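PDB 3BT5: DUF305 domain-containing protein, which is of unknown function but folds as a bundle of helices, probably related to the ferritin-like proteins. Local coordinates for residues 19-24 / 60-65; 85-90 / 111-116. All blocks are in the same frame, centred on the assembly; numbering follows the deposited sequence. Where two conformers were deposited one is given.

Interaction 1: residues 19-24 / 60-65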
loop_
_atom_site.group_PDB
_atom_site.type_symbol
_atom_site.label_atom_id
_atom_site.label_comp_id
_atom_site.label_asym_id
_atom_site.label_seq_id
_atom_site.Cartn_x
_atom_site.Cartn_y
_atom_site.Cartn_z
ATOM N N HIS A 19 -2.379 11.223 -0.390
ATOM C CA HIS A 19 -3.011 10.033 -0.946
ATOM C C HIS A 19 -2.211 8.782 -0.690
ATOM O O HIS A 19 -2.790 7.716 -0.373
ATOM C CB HIS A 19 -3.198 10.181 -2.434
ATOM C CG HIS A 19 -4.350 11.056 -2.805
ATOM N ND1 HIS A 19 -4.578 11.454 -4.108
ATOM C CD2 HIS A 19 -5.349 11.585 -2.064
ATOM C CE1 HIS A 19 -5.670 12.202 -4.147
ATOM N NE2 HIS A 19 -6.155 12.304 -2.922
ATOM N N MET A 20 -0.883 8.861 -0.814
ATOM C CA MET A 20 -0.077 7.657 -0.613
ATOM C C MET A 20 -0.109 7.208 0.842
ATOM O O MET A 20 -0.027 6.018 1.131
ATOM C CB MET A 20 1.359 7.886 -1.072
ATOM C CG MET A 20 2.159 6.633 -1.161
ATOM S SD MET A 20 1.514 5.388 -2.321
ATOM C CE MET A 20 1.717 6.283 -3.865
ATOM N N LEU A 21 -0.250 8.155 1.772
ATOM C CA LEU A 21 -0.288 7.773 3.182
ATOM C C LEU A 21 -1.541 6.922 3.420
ATOM O O LEU A 21 -1.483 5.887 4.098
ATOM C CB LEU A 21 -0.250 9.024 4.059
ATOM C CG LEU A 21 -0.324 8.799 5.571
ATOM C CD1 LEU A 21 0.785 7.903 6.059
ATOM C CD2 LEU A 21 -0.249 10.165 6.266
ATOM N N GLN A 22 -2.670 7.339 2.863
ATOM C CA GLN A 22 -3.893 6.557 3.022
ATOM C C GLN A 22 -3.806 5.231 2.257
ATOM O O GLN A 22 -4.318 4.181 2.697
ATOM C CB GLN A 22 -5.078 7.363 2.483
ATOM C CG GLN A 22 -5.481 8.527 3.351
ATOM C CD GLN A 22 -6.749 9.177 2.826
ATOM O OE1 GLN A 22 -7.735 8.497 2.512
ATOM N NE2 GLN A 22 -6.717 10.477 2.681
ATOM N N HIS A 23 -3.184 5.266 1.094
ATOM C CA HIS A 23 -3.025 4.050 0.280
ATOM C C HIS A 23 -2.188 3.017 1.057
ATOM O O HIS A 23 -2.575 1.841 1.196
ATOM C CB HIS A 23 -2.328 4.454 -1.010
ATOM C CG HIS A 23 -2.511 3.491 -2.144
ATOM N ND1 HIS A 23 -1.753 2.348 -2.320
ATOM C CD2 HIS A 23 -3.378 3.530 -3.184
ATOM C CE1 HIS A 23 -2.157 1.717 -3.405
ATOM N NE2 HIS A 23 -3.140 2.418 -3.951
ATOM N N HIS A 24 -1.052 3.449 1.614
ATOM C CA HIS A 24 -0.234 2.549 2.405
ATOM C C HIS A 24 -0.997 2.027 3.612
ATOM O O HIS A 24 -0.826 0.848 4.002
ATOM C CB HIS A 24 1.008 3.284 2.898
ATOM C CG HIS A 24 2.182 3.221 1.966
ATOM N ND1 HIS A 24 2.085 3.370 0.595
ATOM C CD2 HIS A 24 3.500 3.047 2.239
ATOM C CE1 HIS A 24 3.297 3.270 0.066
ATOM N NE2 HIS A 24 4.171 3.084 1.042
ATOM N N GLN A 60 7.710 8.171 7.160
ATOM C CA GLN A 60 8.360 9.210 6.349
ATOM C C GLN A 60 7.335 10.186 5.794
ATOM O O GLN A 60 7.575 11.399 5.751
ATOM C CB GLN A 60 9.110 8.583 5.171
ATOM C CG GLN A 60 10.301 7.712 5.532
ATOM C CD GLN A 60 11.027 7.233 4.294
ATOM O OE1 GLN A 60 11.396 8.036 3.422
ATOM N NE2 GLN A 60 11.222 5.924 4.193
ATOM N N MET A 61 6.209 9.666 5.322
ATOM C CA MET A 61 5.155 10.520 4.792
ATOM C C MET A 61 4.523 11.402 5.852
ATOM O O MET A 61 4.233 12.586 5.612
ATOM C CB MET A 61 4.083 9.649 4.143
ATOM C CG MET A 61 4.639 8.960 2.906
ATOM S SD MET A 61 3.383 8.164 1.927
ATOM C CE MET A 61 3.584 6.521 2.473
ATOM N N GLU A 62 4.288 10.825 7.036
ATOM C CA GLU A 62 3.755 11.602 8.155
ATOM C C GLU A 62 4.706 12.752 8.492
ATOM O O GLU A 62 4.276 13.884 8.732
ATOM C CB GLU A 62 3.568 10.673 9.371
ATOM C CG GLU A 62 2.337 9.781 9.192
ATOM C CD GLU A 62 2.304 8.537 10.082
ATOM O OE1 GLU A 62 3.345 8.123 10.670
ATOM O OE2 GLU A 62 1.212 7.936 10.177
ATOM N N ALA A 63 6.000 12.454 8.521
ATOM C CA ALA A 63 6.981 13.492 8.864
ATOM C C ALA A 63 6.962 14.607 7.822
ATOM O O ALA A 63 7.035 15.780 8.152
ATOM C CB ALA A 63 8.364 12.891 8.965
ATOM N N MET A 64 6.841 14.227 6.554
ATOM C CA MET A 64 6.782 15.205 5.477
ATOM C C MET A 64 5.589 16.138 5.640
ATOM O O MET A 64 5.715 17.350 5.514
ATOM C CB MET A 64 6.647 14.472 4.157
ATOM C CG MET A 64 7.735 14.815 3.223
ATOM S SD MET A 64 7.718 13.836 1.725
ATOM C CE MET A 64 9.323 13.051 1.843
ATOM N N LEU A 65 4.410 15.557 5.864
ATOM C CA LEU A 65 3.216 16.358 6.020
ATOM C C LEU A 65 3.388 17.260 7.250
ATOM O O LEU A 65 3.055 18.430 7.200
ATOM C CB LEU A 65 1.977 15.498 6.134
ATOM C CG LEU A 65 1.622 14.714 4.859
ATOM C CD1 LEU A 65 0.344 13.942 5.157
ATOM C CD2 LEU A 65 1.406 15.661 3.686
#
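One face of the His24 imidazole is covered by the terminal methyl of Met61: CE sits 3.6 Å from the ring centroid, 16° off the ring normal, a CH-pi contact displaced toward CD2 at the rim. The Met61 sulfur stands behind its methyl, almost on the ring normal but 5.0 Å from the His24 centroid, so the methyl does the touching. At the ring's edge, NE2 of His24 is hydrogen-bonded to Gln57, one turn before Met61 on helix 41-68, which fixes the rotation of the imidazole. Met61 reaches the ring because its chain runs extended to SD and then bends there (chi3 -99°). The same sulfur rests on helix 11-37, with SD 3.6 Å from Met20 CB and close to Leu21 N. A flexible thioether suits this place, since it lets one side chain touch both Met20 and Leu21 through SD and the His24 face through CE. Beside it Leu21 is directed toward helix 41-68. Its CD2 touches Leu65 CD1 at 4.0 Å. The same Leu21 CD2 lies 3.9 Å from Glu62 CG, where Glu62 lends its aliphatic part at the outer margin. Replacing His24 by an alanine would probably leave the Met61 methyl without its ring face and Gln57 without its hydrogen-bond partner. No hydrogen bond joins the two segments, and the fit is one of apolar side chains plus one ring. The segment axes lie 9.9 Å apart at 151°, the near-antiparallel pairing of neighbouring helices in a helical bundle, as expected of the ferritin clan.

Interaction 2: residues 85-90 / 111-116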
loop_
_atom_site.group_PDB
_atom_site.type_symbol
_atom_site.label_atom_id
_atom_site.label_comp_id
_atom_site.label_asym_id
_atom_site.label_seq_id
_atom_site.Cartn_x
_atom_site.Cartn_y
_atom_site.Cartn_z
ATOM N N GLY A 85 -6.355 1.178 -7.121
ATOM C CA GLY A 85 -6.009 -0.216 -6.830
ATOM C C GLY A 85 -6.289 -0.632 -5.401
ATOM O O GLY A 85 -5.959 -1.777 -5.039
ATOM N N MET A 86 -6.867 0.273 -4.593
ATOM C CA MET A 86 -7.251 -0.102 -3.229
ATOM C C MET A 86 -8.390 -1.121 -3.229
ATOM O O MET A 86 -9.194 -1.160 -4.156
ATOM C CB MET A 86 -7.619 1.118 -2.414
ATOM C CG MET A 86 -6.426 2.058 -2.281
ATOM S SD MET A 86 -6.766 3.615 -1.465
ATOM C CE MET A 86 -6.989 3.027 0.188
ATOM N N ALA A 87 -8.430 -1.978 -2.210
ATOM C CA ALA A 87 -9.495 -2.954 -2.073
ATOM C C ALA A 87 -10.780 -2.274 -1.624
ATOM O O ALA A 87 -10.741 -1.314 -0.837
ATOM C CB ALA A 87 -9.074 -4.010 -1.042
ATOM N N SER A 88 -11.929 -2.786 -2.092
ATOM C CA SER A 88 -13.176 -2.220 -1.633
ATOM C C SER A 88 -13.451 -2.679 -0.193
ATOM O O SER A 88 -12.854 -3.628 0.340
ATOM C CB SER A 88 -14.309 -2.656 -2.548
ATOM O OG SER A 88 -14.541 -4.043 -2.349
ATOM N N GLU A 89 -14.430 -2.032 0.410
ATOM C CA GLU A 89 -14.940 -2.445 1.688
ATOM C C GLU A 89 -15.266 -3.957 1.735
ATOM O O GLU A 89 -14.862 -4.685 2.661
ATOM C CB GLU A 89 -16.176 -1.570 1.974
ATOM C CG GLU A 89 -16.862 -1.779 3.279
ATOM C CD GLU A 89 -17.852 -0.638 3.572
ATOM O OE1 GLU A 89 -17.529 0.257 4.378
ATOM O OE2 GLU A 89 -18.922 -0.614 2.946
ATOM N N ALA A 90 -16.012 -4.424 0.739
ATOM C CA ALA A 90 -16.352 -5.837 0.637
ATOM C C ALA A 90 -15.112 -6.713 0.477
ATOM O O ALA A 90 -15.009 -7.790 1.115
ATOM C CB ALA A 90 -17.303 -6.075 -0.505
ATOM N N MET A 111 -3.387 -7.449 -2.667
ATOM C CA MET A 111 -2.185 -6.674 -2.374
ATOM C C MET A 111 -1.375 -6.413 -3.640
ATOM O O MET A 111 -0.783 -5.348 -3.777
ATOM C CB MET A 111 -1.328 -7.372 -1.316
ATOM C CG MET A 111 -0.192 -6.488 -0.787
ATOM S SD MET A 111 -0.740 -5.171 0.358
ATOM C CE MET A 111 -1.072 -6.166 1.813
ATOM N N ILE A 112 -1.352 -7.364 -4.572
ATOM C CA ILE A 112 -0.704 -7.088 -5.851
ATOM C C ILE A 112 -1.361 -5.915 -6.575
ATOM O O ILE A 112 -0.669 -5.015 -7.044
ATOM C CB ILE A 112 -0.669 -8.346 -6.768
ATOM C CG1 ILE A 112 0.304 -9.391 -6.203
ATOM C CG2 ILE A 112 -0.331 -7.955 -8.225
ATOM C CD1 ILE A 112 0.063 -10.802 -6.797
ATOM N N ARG A 113 -2.690 -5.908 -6.659
ATOM C CA ARG A 113 -3.361 -4.832 -7.376
ATOM C C ARG A 113 -3.130 -3.500 -6.664
ATOM O O ARG A 113 -2.915 -2.454 -7.303
ATOM C CB ARG A 113 -4.859 -5.151 -7.519
ATOM C CG ARG A 113 -5.618 -4.210 -8.468
ATOM C CD ARG A 113 -7.118 -4.492 -8.437
ATOM N NE ARG A 113 -7.664 -4.249 -7.109
ATOM C CZ ARG A 113 -8.808 -4.736 -6.633
ATOM N NH1 ARG A 113 -9.567 -5.573 -7.331
ATOM N NH2 ARG A 113 -9.178 -4.406 -5.440
ATOM N N HIS A 114 -3.168 -3.547 -5.343
ATOM C CA HIS A 114 -2.885 -2.400 -4.507
ATOM C C HIS A 114 -1.500 -1.823 -4.824
ATOM O O HIS A 114 -1.342 -0.609 -5.070
ATOM C CB HIS A 114 -3.008 -2.861 -3.060
ATOM C CG HIS A 114 -2.490 -1.917 -2.041
ATOM N ND1 HIS A 114 -1.148 -1.794 -1.762
ATOM C CD2 HIS A 114 -3.139 -1.058 -1.208
ATOM C CE1 HIS A 114 -0.985 -0.899 -0.803
ATOM N NE2 HIS A 114 -2.180 -0.441 -0.447
ATOM N N HIS A 115 -0.489 -2.685 -4.867
ATOM C CA HIS A 115 0.860 -2.223 -5.138
ATOM C C HIS A 115 1.014 -1.718 -6.582
ATOM O O HIS A 115 1.747 -0.767 -6.828
ATOM C CB HIS A 115 1.841 -3.383 -4.907
ATOM C CG HIS A 115 2.221 -3.594 -3.468
ATOM N ND1 HIS A 115 1.398 -3.242 -2.408
ATOM C CD2 HIS A 115 3.355 -4.096 -2.919
ATOM C CE1 HIS A 115 2.025 -3.507 -1.269
ATOM N NE2 HIS A 115 3.211 -4.045 -1.552
ATOM N N GLN A 116 0.337 -2.349 -7.531
ATOM C CA GLN A 116 0.348 -1.848 -8.906
ATOM C C GLN A 116 -0.223 -0.441 -8.953
ATOM O O GLN A 116 0.280 0.399 -9.688
ATOM C CB GLN A 116 -0.407 -2.798 -9.851
ATOM C CG GLN A 116 0.311 -4.134 -9.995
ATOM C CD GLN A 116 -0.519 -5.190 -10.686
ATOM O OE1 GLN A 116 -1.741 -5.188 -10.585
ATOM N NE2 GLN A 116 0.149 -6.138 -11.350
HETATM O O HOH W 1 -6.760 -4.267 -4.154
#
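Arg113 reaches from its helix along the loop 85-87, and its torsions decide how. CG lies anti to the backbone N (chi1 -170°), the chain stays extended through chi2 and then bends at chi3 (62°), which swings the guanidinium over to the loop. Gly85 O and Ala87 CA meet it at the edge, near its plane, with Ala87 CA 3.7 Å from Arg113 NH2. A water joins the two segments, giving a 2.8 Å hydrogen bond to Gly85 O and accepting a weak one from Arg113 NH2. The same NH2 forms a salt bridge with Glu91, whose carboxylate also bonds back to Ser88 N; with Ser88 as N-cap, this makes a capping box at the start of helix 89-97.

Gly85 ends the preceding helix in a Schellman motif with positive phi. Any CB there would run into Arg113 O and its own neighbouring carbonyl, so glycine alone suits the site. Its carbonyl O instead approaches His114 CA at 3.2 Å, a CH···O contact. In His114, CG anti to the backbone N (chi1 168°) carries the ring to His115, where ND1 shares a 3.0 Å hydrogen bond with His115 ND1, edge to edge, and to helix 11-37, where NE2 bonds to His23 O. Both nitrogens are thereby engaged, which fixes the ring's rotation. The chemistry is thus polar but indirect: Arg113 holds the turn chiefly through the Glu91 salt bridge, helped by a weak water-mediated link.

In the fold
From the N terminus, helix 11-37 turns into helix 41-68, and interaction 1 closes this hairpin by bringing 60-65 back against 19-24. The chain then passes through the short helix 78-83 to the turn that begins at Gly85. Interaction 2 closes a second, smaller loop, around helix 89-97 and the start of helix 100-122. The two loops follow one another in series, neither nested nor crossed, and their centres lie about 17 Å apart on opposite sides of the chain's centre. They nevertheless meet where segment 19-24 lies against 111-116 and Met86 packs on His23, tying both to helix 11-37.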